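Local coordinates for protein elongation factor G (Thermus thermophilus, PDB 2DY1) that binds GTP and a magnesium ion and, like other elongation factors of its family, probably hydrolyses GTP to promote translocation on the ribosome, at residues 291-295 / 439-443; 298-303 / 348-354; 384-390 / 446-452; 409-413 / 426-432. All blocks are in the same frame, centred on the assembly; numbering follows the deposited sequence.

Interaction 1 of 4, residues 291-295 / 439-443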
loop_
_atom_site.group_PDB
_atom_site.type_symbol
_atom_site.label_atom_id
_atom_site.label_comp_id
_atom_site.label_asym_id
_atom_site.label_seq_id
_atom_site.Cartn_x
_atom_site.Cartn_y
_atom_site.Cartn_z
ATOM N N VAL A 291 -7.980 10.209 -4.741
ATOM C CA VAL A 291 -8.886 11.237 -4.270
ATOM C C VAL A 291 -8.174 12.099 -3.235
ATOM O O VAL A 291 -7.358 11.579 -2.466
ATOM C CB VAL A 291 -10.108 10.587 -3.574
ATOM C CG1 VAL A 291 -10.901 11.634 -2.794
ATOM C CG2 VAL A 291 -11.018 9.919 -4.624
ATOM N N GLN A 292 -8.408 13.407 -3.283
ATOM C CA GLN A 292 -7.895 14.301 -2.226
ATOM C C GLN A 292 -9.119 14.916 -1.562
ATOM O O GLN A 292 -10.126 15.131 -2.215
ATOM C CB GLN A 292 -7.087 15.489 -2.766
ATOM C CG GLN A 292 -5.675 15.194 -3.219
ATOM C CD GLN A 292 -4.811 14.611 -2.113
ATOM O OE1 GLN A 292 -4.313 13.496 -2.221
ATOM N NE2 GLN A 292 -4.622 15.384 -1.035
ATOM N N VAL A 293 -9.043 15.193 -0.261
ATOM C CA VAL A 293 -10.123 15.929 0.417
ATOM C C VAL A 293 -9.292 16.950 1.213
ATOM O O VAL A 293 -9.138 16.839 2.431
ATOM C CB VAL A 293 -10.982 15.043 1.376
ATOM C CG1 VAL A 293 -12.164 15.849 1.915
ATOM C CG2 VAL A 293 -11.501 13.815 0.656
ATOM N N ASP A 294 -8.701 17.907 0.495
ATOM C CA ASP A 294 -7.834 18.927 1.104
ATOM C C ASP A 294 -8.664 19.932 1.891
ATOM O O ASP A 294 -9.719 20.359 1.441
ATOM C CB ASP A 294 -7.050 19.695 0.026
ATOM C CG ASP A 294 -5.987 18.843 -0.676
ATOM O OD1 ASP A 294 -5.718 19.086 -1.877
ATOM O OD2 ASP A 294 -5.402 17.948 -0.040
ATOM N N PRO A 295 -8.195 20.325 3.082
ATOM C CA PRO A 295 -8.968 21.299 3.857
ATOM C C PRO A 295 -9.312 22.538 3.024
ATOM O O PRO A 295 -8.458 23.076 2.305
ATOM C CB PRO A 295 -8.034 21.635 5.015
ATOM C CG PRO A 295 -7.311 20.346 5.239
ATOM C CD PRO A 295 -7.008 19.871 3.823
ATOM N N ARG A 439 -3.181 14.178 9.368
ATOM C CA ARG A 439 -4.247 14.577 8.477
ATOM C C ARG A 439 -5.544 14.837 9.248
ATOM O O ARG A 439 -6.259 15.787 8.919
ATOM C CB ARG A 439 -4.442 13.521 7.367
ATOM C CG ARG A 439 -5.322 14.028 6.235
ATOM C CD ARG A 439 -4.726 15.263 5.593
ATOM N NE ARG A 439 -5.274 15.508 4.253
ATOM C CZ ARG A 439 -5.035 16.616 3.564
ATOM N NH1 ARG A 439 -4.271 17.581 4.089
ATOM N NH2 ARG A 439 -5.528 16.762 2.334
ATOM N N LEU A 440 -5.837 14.010 10.253
ATOM C CA LEU A 440 -7.026 14.203 11.082
ATOM C C LEU A 440 -6.890 15.582 11.758
ATOM O O LEU A 440 -7.870 16.325 11.882
ATOM C CB LEU A 440 -7.126 13.073 12.114
ATOM C CG LEU A 440 -7.502 11.731 11.464
ATOM C CD1 LEU A 440 -7.363 10.568 12.436
ATOM C CD2 LEU A 440 -8.961 11.831 10.974
ATOM N N GLN A 441 -5.671 15.930 12.169
ATOM C CA GLN A 441 -5.425 17.251 12.783
ATOM C C GLN A 441 -5.732 18.373 11.764
ATOM O O GLN A 441 -6.252 19.426 12.123
ATOM C CB GLN A 441 -3.962 17.312 13.258
ATOM C CG GLN A 441 -3.424 18.688 13.641
ATOM C CD GLN A 441 -1.921 18.635 13.949
ATOM O OE1 GLN A 441 -1.112 18.095 13.157
ATOM N NE2 GLN A 441 -1.543 19.174 15.095
ATOM N N ASP A 442 -5.408 18.163 10.486
ATOM C CA ASP A 442 -5.686 19.169 9.466
ATOM C C ASP A 442 -7.178 19.371 9.348
ATOM O O ASP A 442 -7.629 20.460 8.991
ATOM C CB ASP A 442 -5.190 18.751 8.076
ATOM C CG ASP A 442 -3.701 18.559 8.009
ATOM O OD1 ASP A 442 -2.980 19.050 8.900
ATOM O OD2 ASP A 442 -3.238 17.917 7.026
ATOM N N TYR A 443 -7.924 18.300 9.610
ATOM C CA TYR A 443 -9.387 18.341 9.518
ATOM C C TYR A 443 -10.009 18.867 10.811
ATOM O O TYR A 443 -11.237 18.904 10.942
ATOM C CB TYR A 443 -9.962 16.958 9.219
ATOM C CG TYR A 443 -9.537 16.361 7.876
ATOM C CD1 TYR A 443 -9.272 17.177 6.784
ATOM C CD2 TYR A 443 -9.466 14.978 7.707
ATOM C CE1 TYR A 443 -8.946 16.622 5.533
ATOM C CE2 TYR A 443 -9.145 14.417 6.465
ATOM C CZ TYR A 443 -8.895 15.248 5.390
ATOM O OH TYR A 443 -8.651 14.710 4.134
#
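With CG anti to the backbone N (chi1 -167°) and the chain then bent at chi2 (59°), Arg439 swings its guanidinium off the last turns of helix 430-442 toward Asp294, whose own carboxylate stands beside its backbone N. The outcome is a salt-bridge network, Asp294-Arg439-Asp442, joining strand 285-294 of domain 2 to a helix of domain III. Arg439 NH2 donates to Asp294 OD2 at 2.7 Å, short but bent at the hydrogen (131°). That oxygen lies near the guanidinium plane and is used through its anti lone pair, yet the two planar groups stand nearly perpendicular, so this is a single-pronged contact. A second donor grips Asp294 OD2: Gln292 NE2, 2.9 Å away, while the other end of that amide, OE1, is held by Arg63. Arg439 NH1, meanwhile, reaches Asp442 OD2 at 3.1 Å, again close to the guanidinium plane, and NE pairs with Glu408 of helix 392-408. Three carboxylates thus fix the rotation of this buried group and probably offset its charge. One guanidinium face is covered by Pro295, whose CD lies 3.6 Å from Arg439 NH1. Further round the proline ring, Pro295 CG rests against Asp442 CB and comes within 4.0 Å of Tyr443 CD1. Tyr443 runs past the proline to the strand's backbone, where its hydroxyl OH donates to Val293 O at 2.8 Å, the carbonyl oxygen sitting at the ring's edge with Val293 CB 3.6 Å from the same OH.

Interaction 2 of 4, residues 298-303 / 348-354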
loop_
_atom_site.group_PDB
_atom_site.type_symbol
_atom_site.label_atom_id
_atom_site.label_comp_id
_atom_site.label_asym_id
_atom_site.label_seq_id
_atom_site.Cartn_x
_atom_site.Cartn_y
_atom_site.Cartn_z
ATOM N N GLY A 298 -12.732 20.677 -0.376
ATOM C CA GLY A 298 -13.762 19.687 -0.640
ATOM C C GLY A 298 -13.114 18.521 -1.378
ATOM O O GLY A 298 -11.917 18.560 -1.655
ATOM N N GLN A 299 -13.893 17.495 -1.702
ATOM C CA GLN A 299 -13.360 16.318 -2.373
ATOM C C GLN A 299 -13.056 16.557 -3.847
ATOM O O GLN A 299 -13.854 17.142 -4.568
ATOM C CB GLN A 299 -14.336 15.143 -2.206
ATOM C CG GLN A 299 -13.883 13.813 -2.855
ATOM C CD GLN A 299 -14.492 12.583 -2.197
ATOM O OE1 GLN A 299 -14.579 11.512 -2.805
ATOM N NE2 GLN A 299 -14.888 12.717 -0.941
ATOM N N VAL A 300 -11.859 16.152 -4.271
ATOM C CA VAL A 300 -11.455 16.263 -5.666
ATOM C C VAL A 300 -11.068 14.852 -6.105
ATOM O O VAL A 300 -10.247 14.203 -5.463
ATOM C CB VAL A 300 -10.232 17.205 -5.860
ATOM C CG1 VAL A 300 -9.773 17.158 -7.314
ATOM C CG2 VAL A 300 -10.607 18.630 -5.487
ATOM N N ALA A 301 -11.673 14.382 -7.196
ATOM C CA ALA A 301 -11.403 13.060 -7.739
ATOM C C ALA A 301 -10.430 13.246 -8.890
ATOM O O ALA A 301 -10.570 14.168 -9.707
ATOM C CB ALA A 301 -12.707 12.407 -8.230
ATOM N N TYR A 302 -9.410 12.395 -8.933
ATOM C CA TYR A 302 -8.412 12.477 -9.983
ATOM C C TYR A 302 -8.672 11.344 -10.945
ATOM O O TYR A 302 -8.613 10.172 -10.581
ATOM C CB TYR A 302 -7.016 12.391 -9.368
ATOM C CG TYR A 302 -6.723 13.623 -8.532
ATOM C CD1 TYR A 302 -5.943 14.663 -9.025
ATOM C CD2 TYR A 302 -7.277 13.761 -7.264
ATOM C CE1 TYR A 302 -5.725 15.820 -8.259
ATOM C CE2 TYR A 302 -7.065 14.913 -6.504
ATOM C CZ TYR A 302 -6.299 15.921 -7.004
ATOM O OH TYR A 302 -6.109 17.044 -6.233
ATOM N N LEU A 303 -8.967 11.731 -12.179
ATOM C CA LEU A 303 -9.354 10.778 -13.203
ATOM C C LEU A 303 -8.353 10.642 -14.306
ATOM O O LEU A 303 -7.882 11.633 -14.834
ATOM C CB LEU A 303 -10.658 11.243 -13.861
ATOM C CG LEU A 303 -12.036 10.946 -13.292
ATOM C CD1 LEU A 303 -12.141 11.460 -11.872
ATOM C CD2 LEU A 303 -13.079 11.626 -14.196
ATOM N N LEU A 348 -7.575 14.377 -15.197
ATOM C CA LEU A 348 -8.454 15.474 -14.834
ATOM C C LEU A 348 -8.692 15.525 -13.346
ATOM O O LEU A 348 -8.656 14.499 -12.671
ATOM C CB LEU A 348 -9.812 15.300 -15.510
ATOM C CG LEU A 348 -9.795 15.301 -17.044
ATOM C CD1 LEU A 348 -11.212 15.014 -17.540
ATOM C CD2 LEU A 348 -9.322 16.631 -17.573
ATOM N N GLY A 349 -8.942 16.729 -12.836
ATOM C CA GLY A 349 -9.276 16.872 -11.428
ATOM C C GLY A 349 -10.737 17.291 -11.436
ATOM O O GLY A 349 -11.068 18.305 -12.054
ATOM N N VAL A 350 -11.598 16.531 -10.774
ATOM C CA VAL A 350 -13.036 16.830 -10.735
ATOM C C VAL A 350 -13.385 17.361 -9.346
ATOM O O VAL A 350 -13.303 16.621 -8.378
ATOM C CB VAL A 350 -13.857 15.531 -11.007
ATOM C CG1 VAL A 350 -15.352 15.822 -11.007
ATOM C CG2 VAL A 350 -13.447 14.928 -12.348
ATOM N N PRO A 351 -13.752 18.653 -9.233
ATOM C CA PRO A 351 -14.107 19.218 -7.919
ATOM C C PRO A 351 -15.525 18.834 -7.501
ATOM O O PRO A 351 -16.284 18.298 -8.308
ATOM C CB PRO A 351 -13.934 20.714 -8.137
ATOM C CG PRO A 351 -14.420 20.880 -9.549
ATOM C CD PRO A 351 -13.729 19.708 -10.263
ATOM N N LYS A 352 -15.869 19.095 -6.239
ATOM C CA LYS A 352 -17.185 18.749 -5.680
ATOM C C LYS A 352 -17.465 17.290 -6.008
ATOM O O LYS A 352 -18.566 16.923 -6.410
ATOM C CB LYS A 352 -18.280 19.621 -6.300
ATOM C CG LYS A 352 -18.110 21.114 -6.099
ATOM C CD LYS A 352 -19.135 21.869 -6.945
ATOM C CE LYS A 352 -19.001 23.377 -6.804
ATOM N NZ LYS A 352 -19.937 24.096 -7.716
ATOM N N ALA A 353 -16.455 16.452 -5.816
ATOM C CA ALA A 353 -16.557 15.043 -6.154
ATOM C C ALA A 353 -16.903 14.093 -5.011
ATOM O O ALA A 353 -16.453 12.959 -5.006
ATOM C CB ALA A 353 -15.241 14.600 -6.811
ATOM N N GLU A 354 -17.706 14.533 -4.048
ATOM C CA GLU A 354 -18.046 13.660 -2.938
ATOM C C GLU A 354 -18.618 12.289 -3.346
ATOM O O GLU A 354 -18.508 11.321 -2.597
ATOM C CB GLU A 354 -19.015 14.378 -1.991
ATOM C CG GLU A 354 -18.361 15.384 -1.029
ATOM C CD GLU A 354 -17.766 16.635 -1.694
ATOM O OE1 GLU A 354 -18.234 17.064 -2.770
ATOM O OE2 GLU A 354 -16.830 17.220 -1.110
HETATM O O HOH W 1 -14.010 20.177 -4.301
#
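Gln299 O accepts from Ala353 N at 3.0 Å, and a water 3.1 Å from that oxygen probably donates to it as well; the water itself accepts from Lys352 N. This grip belongs to an antiparallel strand pair in domain 2, the beta-barrel domain found in translational GTPases. Further along, the register is regular: Ala301 with Val350 and Leu303 with Leu348 are hydrogen-bonded pairs, and Tyr302 with Gly349 the non-hydrogen-bonded pair between them. Past Val350 the chain turns out at Pro351 and Lys352, then comes back so that Ala353 can reach Gln299. The next residue holds the backbone of Gln299: Glu354, bent at chi2 (68°), brings OE2 to within 3.0 Å of Gln299 N, the N-H pointing almost straight at it (169°) from above the carboxylate plane. Gln299 extends with CG anti to its backbone N, which lays CG 3.5 Å from Ala353 O and the rest of the chain along the Ala353-Glu354 backbone. An alanine here would keep the backbone bonds but strip away CG and the amide, and would probably open a gap beside Ala353 and Glu354 CA. The face carrying Ala301, Leu303 and Val350 is apolar, and Ala353 joins it by setting its CB 3.6 Å from Ala301 CB. Tyr302 is on the opposite face, its ring in a cation-pi contact with Lys290 of strand 285-294. Leu303 fits both branches against one methyl, CD1 lying 3.7 Å and CD2 3.8 Å from Val350 CG2.

Interaction 3 of 4, residues 384-390 / 446-452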
loop_
_atom_site.group_PDB
_atom_site.type_symbol
_atom_site.label_atom_id
_atom_site.label_comp_id
_atom_site.label_asym_id
_atom_site.label_seq_id
_atom_site.Cartn_x
_atom_site.Cartn_y
_atom_site.Cartn_z
ATOM N N PRO A 384 -1.580 -2.134 13.313
ATOM C CA PRO A 384 -2.733 -1.588 14.015
ATOM C C PRO A 384 -2.444 -0.704 15.209
ATOM O O PRO A 384 -1.475 -0.919 15.930
ATOM C CB PRO A 384 -3.453 -2.845 14.459
ATOM C CG PRO A 384 -2.290 -3.687 14.926
ATOM C CD PRO A 384 -1.189 -3.436 13.893
ATOM N N VAL A 385 -3.297 0.293 15.385
ATOM C CA VAL A 385 -3.241 1.146 16.570
ATOM C C VAL A 385 -4.687 1.355 17.005
ATOM O O VAL A 385 -5.601 1.316 16.188
ATOM C CB VAL A 385 -2.582 2.549 16.326
ATOM C CG1 VAL A 385 -1.092 2.399 16.026
ATOM C CG2 VAL A 385 -3.287 3.291 15.212
ATOM N N ALA A 386 -4.922 1.538 18.306
ATOM C CA ALA A 386 -6.273 1.825 18.764
ATOM C C ALA A 386 -6.364 3.351 18.767
ATOM O O ALA A 386 -5.423 4.023 19.180
ATOM C CB ALA A 386 -6.493 1.267 20.177
ATOM N N LEU A 387 -7.482 3.883 18.273
ATOM C CA LEU A 387 -7.710 5.326 18.159
ATOM C C LEU A 387 -8.535 5.893 19.289
ATOM O O LEU A 387 -9.539 5.297 19.680
ATOM C CB LEU A 387 -8.477 5.657 16.876
ATOM C CG LEU A 387 -7.946 5.570 15.458
ATOM C CD1 LEU A 387 -8.793 6.508 14.582
ATOM C CD2 LEU A 387 -6.518 5.996 15.418
ATOM N N HIS A 388 -8.144 7.065 19.785
ATOM C CA HIS A 388 -8.876 7.720 20.863
ATOM C C HIS A 388 -9.002 9.227 20.611
ATOM O O HIS A 388 -8.007 9.890 20.348
ATOM C CB HIS A 388 -8.123 7.553 22.184
ATOM C CG HIS A 388 -7.635 6.163 22.438
ATOM N ND1 HIS A 388 -8.383 5.226 23.119
ATOM C CD2 HIS A 388 -6.478 5.547 22.097
ATOM C CE1 HIS A 388 -7.708 4.093 23.188
ATOM N NE2 HIS A 388 -6.548 4.261 22.576
ATOM N N PRO A 389 -10.221 9.778 20.644
ATOM C CA PRO A 389 -10.287 11.226 20.431
ATOM C C PRO A 389 -9.690 11.853 21.692
ATOM O O PRO A 389 -9.861 11.319 22.798
ATOM C CB PRO A 389 -11.783 11.502 20.314
ATOM C CG PRO A 389 -12.403 10.380 21.147
ATOM C CD PRO A 389 -11.570 9.189 20.746
ATOM N N LYS A 390 -8.996 12.975 21.536
ATOM C CA LYS A 390 -8.356 13.621 22.684
ATOM C C LYS A 390 -9.360 14.128 23.716
ATOM O O LYS A 390 -9.195 13.897 24.933
ATOM C CB LYS A 390 -7.454 14.758 22.187
ATOM C CG LYS A 390 -6.745 15.539 23.305
ATOM C CD LYS A 390 -5.707 16.492 22.718
ATOM C CE LYS A 390 -5.236 17.544 23.741
ATOM N NZ LYS A 390 -4.147 18.399 23.178
ATOM N N GLU A 446 -8.139 16.217 17.028
ATOM C CA GLU A 446 -6.965 15.679 17.705
ATOM C C GLU A 446 -7.261 14.249 18.145
ATOM O O GLU A 446 -8.203 14.002 18.905
ATOM C CB GLU A 446 -6.611 16.511 18.950
ATOM C CG GLU A 446 -6.065 17.892 18.648
ATOM C CD GLU A 446 -5.840 18.687 19.922
ATOM O OE1 GLU A 446 -6.805 19.307 20.412
ATOM O OE2 GLU A 446 -4.706 18.655 20.424
ATOM N N VAL A 447 -6.462 13.297 17.669
ATOM C CA VAL A 447 -6.652 11.905 18.062
ATOM C C VAL A 447 -5.343 11.366 18.600
ATOM O O VAL A 447 -4.273 11.890 18.291
ATOM C CB VAL A 447 -7.090 11.015 16.871
ATOM C CG1 VAL A 447 -8.291 11.639 16.180
ATOM C CG2 VAL A 447 -5.929 10.823 15.905
ATOM N N GLU A 448 -5.429 10.341 19.438
ATOM C CA GLU A 448 -4.222 9.732 19.982
ATOM C C GLU A 448 -4.259 8.251 19.659
ATOM O O GLU A 448 -5.335 7.657 19.625
ATOM C CB GLU A 448 -4.176 9.883 21.509
ATOM C CG GLU A 448 -4.530 11.280 22.025
ATOM C CD GLU A 448 -3.743 12.349 21.326
ATOM O OE1 GLU A 448 -2.544 12.120 21.058
ATOM O OE2 GLU A 448 -4.319 13.420 21.043
ATOM N N PHE A 449 -3.083 7.667 19.442
ATOM C CA PHE A 449 -2.954 6.236 19.175
ATOM C C PHE A 449 -2.421 5.517 20.414
ATOM O O PHE A 449 -1.603 6.067 21.156
ATOM C CB PHE A 449 -1.932 5.968 18.060
ATOM C CG PHE A 449 -2.268 6.590 16.739
ATOM C CD1 PHE A 449 -3.572 6.881 16.388
ATOM C CD2 PHE A 449 -1.256 6.796 15.799
ATOM C CE1 PHE A 449 -3.874 7.361 15.118
ATOM C CE2 PHE A 449 -1.553 7.274 14.526
ATOM C CZ PHE A 449 -2.859 7.554 14.184
ATOM N N SER A 450 -2.882 4.288 20.636
ATOM C CA SER A 450 -2.349 3.467 21.718
ATOM C C SER A 450 -2.105 2.059 21.166
ATOM O O SER A 450 -2.581 1.708 20.081
ATOM C CB SER A 450 -3.314 3.406 22.904
ATOM O OG SER A 450 -4.502 2.717 22.574
ATOM N N VAL A 451 -1.333 1.253 21.888
ATOM C CA VAL A 451 -1.090 -0.109 21.457
ATOM C C VAL A 451 -2.407 -0.845 21.701
ATOM O O VAL A 451 -2.989 -0.746 22.787
ATOM C CB VAL A 451 0.012 -0.780 22.303
ATOM C CG1 VAL A 451 0.191 -2.226 21.873
ATOM C CG2 VAL A 451 1.330 -0.011 22.154
ATOM N N PRO A 452 -2.901 -1.588 20.699
ATOM C CA PRO A 452 -4.166 -2.312 20.887
ATOM C C PRO A 452 -4.109 -3.302 22.042
ATOM O O PRO A 452 -3.060 -3.891 22.322
ATOM C CB PRO A 452 -4.350 -3.058 19.561
ATOM C CG PRO A 452 -3.630 -2.161 18.553
ATOM C CD PRO A 452 -2.385 -1.752 19.328
#
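Backbone hydrogen bonds carry the pairing of 384-390 with 446-452. Ala386 and Ser450 exchange two of them, His388 and Glu448 two more, and Lys390 N adds one to Glu446 O at 2.9 Å where the strands end. Leu387 and Phe449 face each other as a non-hydrogen-bonded pair.

Polar side chains reinforce one face. His388 NE2 donates to Ser450 OG at 2.6 Å, nearly straight (165°) and close to the ring plane; chi1 of 67° sets that hydroxyl between the serine's backbone N and carbonyl carbon, on the side of the imidazole. At the exposed end Lys390, extended throughout, crosses Glu446 at a slant and closes a salt bridge, NZ to OE2 2.8 Å. Glu448 OE2 stays 3.6 Å from Lys390 CB, near the lysine's aliphatic part.

Apolar contacts fill the other face. Val385 CG2 sits over the Phe449 ring, 3.9 Å from its centroid, in a CH-pi contact, and both residues also touch Leu433 of helix 430-442. Beyond the strand, Pro452 CG packs against Pro384, 3.6 Å from Pro384 O.

Strand 447-450 thereby becomes an edge of a four-stranded antiparallel sheet in which it, the last strand, lies beside the first, 383-389, with two helices packed on the apolar face: the beta-alpha-beta-beta-alpha-beta, ferredoxin-like arrangement of domain III.

Interaction 4 of 4, residues 409-413 / 426-432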
loop_
_atom_site.group_PDB
_atom_site.type_symbol
_atom_site.label_atom_id
_atom_site.label_comp_id
_atom_site.label_asym_id
_atom_site.label_seq_id
_atom_site.Cartn_x
_atom_site.Cartn_y
_atom_site.Cartn_z
ATOM N N ASP A 409 -7.675 8.243 1.643
ATOM C CA ASP A 409 -6.711 7.155 1.738
ATOM C C ASP A 409 -7.322 5.809 2.074
ATOM O O ASP A 409 -7.382 5.396 3.225
ATOM C CB ASP A 409 -5.639 7.517 2.775
ATOM C CG ASP A 409 -4.527 6.497 2.848
ATOM O OD1 ASP A 409 -4.493 5.521 2.056
ATOM O OD2 ASP A 409 -3.658 6.680 3.716
ATOM N N PRO A 410 -7.803 5.101 1.044
ATOM C CA PRO A 410 -8.415 3.782 1.218
ATOM C C PRO A 410 -7.400 2.676 1.543
ATOM O O PRO A 410 -7.772 1.493 1.631
ATOM C CB PRO A 410 -9.139 3.554 -0.124
ATOM C CG PRO A 410 -9.343 4.932 -0.663
ATOM C CD PRO A 410 -8.050 5.623 -0.310
ATOM N N SER A 411 -6.119 3.040 1.696
ATOM C CA SER A 411 -5.116 2.042 2.066
ATOM C C SER A 411 -5.099 1.859 3.585
ATOM O O SER A 411 -4.389 0.999 4.099
ATOM C CB SER A 411 -3.711 2.419 1.574
ATOM O OG SER A 411 -3.088 3.374 2.424
ATOM N N LEU A 412 -5.845 2.704 4.295
ATOM C CA LEU A 412 -6.006 2.551 5.739
ATOM C C LEU A 412 -7.264 1.676 5.912
ATOM O O LEU A 412 -8.104 1.623 5.011
ATOM C CB LEU A 412 -6.300 3.906 6.411
ATOM C CG LEU A 412 -5.142 4.907 6.447
ATOM C CD1 LEU A 412 -5.678 6.309 6.725
ATOM C CD2 LEU A 412 -4.145 4.471 7.522
ATOM N N LYS A 413 -7.392 0.993 7.047
ATOM C CA LYS A 413 -8.600 0.201 7.318
ATOM C C LYS A 413 -9.056 0.600 8.716
ATOM O O LYS A 413 -8.259 0.690 9.628
ATOM C CB LYS A 413 -8.312 -1.299 7.271
ATOM C CG LYS A 413 -9.540 -2.181 7.461
ATOM C CD LYS A 413 -9.133 -3.647 7.403
ATOM C CE LYS A 413 -10.139 -4.539 8.100
ATOM N NZ LYS A 413 -9.467 -5.768 8.621
ATOM N N TRP A 426 -5.773 0.612 10.903
ATOM C CA TRP A 426 -4.690 -0.203 10.370
ATOM C C TRP A 426 -4.003 0.541 9.246
ATOM O O TRP A 426 -4.672 1.047 8.341
ATOM C CB TRP A 426 -5.223 -1.491 9.788
ATOM C CG TRP A 426 -5.798 -2.428 10.765
ATOM C CD1 TRP A 426 -7.071 -2.429 11.264
ATOM C CD2 TRP A 426 -5.149 -3.580 11.289
ATOM N NE1 TRP A 426 -7.254 -3.532 12.063
ATOM C CE2 TRP A 426 -6.091 -4.256 12.096
ATOM C CE3 TRP A 426 -3.860 -4.111 11.154
ATOM C CZ2 TRP A 426 -5.785 -5.445 12.767
ATOM C CZ3 TRP A 426 -3.553 -5.293 11.817
ATOM C CH2 TRP A 426 -4.515 -5.949 12.615
ATOM N N GLY A 427 -2.675 0.588 9.293
ATOM C CA GLY A 427 -1.914 1.283 8.270
ATOM C C GLY A 427 -0.754 0.448 7.763
ATOM O O GLY A 427 -0.581 -0.708 8.175
ATOM N N HIS A 428 0.066 1.050 6.907
ATOM C CA HIS A 428 1.178 0.332 6.299
ATOM C C HIS A 428 2.536 0.575 6.898
ATOM O O HIS A 428 3.543 0.105 6.363
ATOM C CB HIS A 428 1.195 0.627 4.789
ATOM C CG HIS A 428 0.084 -0.057 4.048
ATOM N ND1 HIS A 428 -1.155 0.514 3.832
ATOM C CD2 HIS A 428 0.020 -1.300 3.521
ATOM C CE1 HIS A 428 -1.928 -0.351 3.195
ATOM N NE2 HIS A 428 -1.236 -1.457 2.993
ATOM N N GLY A 429 2.577 1.299 8.012
ATOM C CA GLY A 429 3.853 1.561 8.642
ATOM C C GLY A 429 3.707 2.667 9.659
ATOM O O GLY A 429 2.662 3.313 9.747
ATOM N N GLU A 430 4.770 2.893 10.428
ATOM C CA GLU A 430 4.775 3.945 11.436
ATOM C C GLU A 430 4.594 5.335 10.797
ATOM O O GLU A 430 3.829 6.164 11.287
ATOM C CB GLU A 430 6.102 3.868 12.235
ATOM C CG GLU A 430 6.168 4.853 13.394
ATOM C CD GLU A 430 7.414 4.712 14.273
ATOM O OE1 GLU A 430 8.331 3.946 13.920
ATOM O OE2 GLU A 430 7.460 5.393 15.325
ATOM N N LEU A 431 5.299 5.589 9.696
ATOM C CA LEU A 431 5.193 6.871 9.022
ATOM C C LEU A 431 3.803 7.031 8.443
ATOM O O LEU A 431 3.196 8.106 8.551
ATOM C CB LEU A 431 6.264 6.987 7.919
ATOM C CG LEU A 431 6.148 8.222 7.014
ATOM C CD1 LEU A 431 6.300 9.511 7.826
ATOM C CD2 LEU A 431 7.202 8.148 5.929
ATOM N N HIS A 432 3.276 5.964 7.849
ATOM C CA HIS A 432 1.921 6.057 7.287
ATOM C C HIS A 432 0.932 6.513 8.373
ATOM O O HIS A 432 0.164 7.462 8.172
ATOM C CB HIS A 432 1.505 4.692 6.725
ATOM C CG HIS A 432 0.167 4.700 6.046
ATOM N ND1 HIS A 432 -0.613 3.570 5.949
ATOM C CD2 HIS A 432 -0.514 5.687 5.415
ATOM C CE1 HIS A 432 -1.725 3.862 5.289
ATOM N NE2 HIS A 432 -1.688 5.139 4.955
#
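Asp409 and His432 approach from opposite directions, carboxylate and imidazole planes turned 48° apart. His432 NE2 points straight at a syn lone pair of Asp409 OD2 (2.8 Å, 172°), while on the ring's other nitrogen His432 ND1 accepts His428 N at 2.8 Å; both bonds lie in the ring plane and hold it against turning. Asp409 OD1 takes the Ser411 hydroxyl, OG, at 2.6 Å and also Ser411 N at 3.0 Å, the second bond making an Asx turn. An alanine in place of Asp409 would take away both oxygens, probably leaving His432 NE2 without its acceptor and the Ser411 hydroxyl without its mate. Leu412 brings CD2 obliquely to the imidazole, 3.3 Å from His432 CE1. His428 turns its ring edge to Ser411 O, and its NE2 is held by Pro379 O. Lys413 and Trp426 form a hydrogen-bonded backbone pair; the extended lysine places NZ over the indole's five-membered ring, 5.0 Å from its centroid, a cation-pi contact, while Trp426 NE1 binds Glu415. The turn thus carries the chain from helix 392-408, whose Leu405 and Leu406 touch Leu412, into strand 413-416, which pairs with strand 423-427, while the turn itself lies against the first turn of helix 430-442.

How the interactions relate
Interactions 3 and 4 belong to one sheet of domain III, whose strands 383-389 and 423-427 are neighbours; Pro384 CB meets Trp426 CE3 at 3.6 Å between them. Helix 430-442 begins in interaction 4 and ends in interaction 1, where Leu440 CD1 also packs 3.8 Å from Val447 CG2 of interaction 3. Interaction 1 is the link between domains: its strand 285-294 adjoins strand 298-307 of interaction 2, with Gln292 O 2.9 Å from Val300 N, probably a hydrogen bond. Two contacts approach the nucleotide without touching it. The side chains of Gln292 and His432 lie about 14 Å and 13 Å from the bound GTP, and about 9 Å and 10 Å from those of Thr61 and Thr60 respectively.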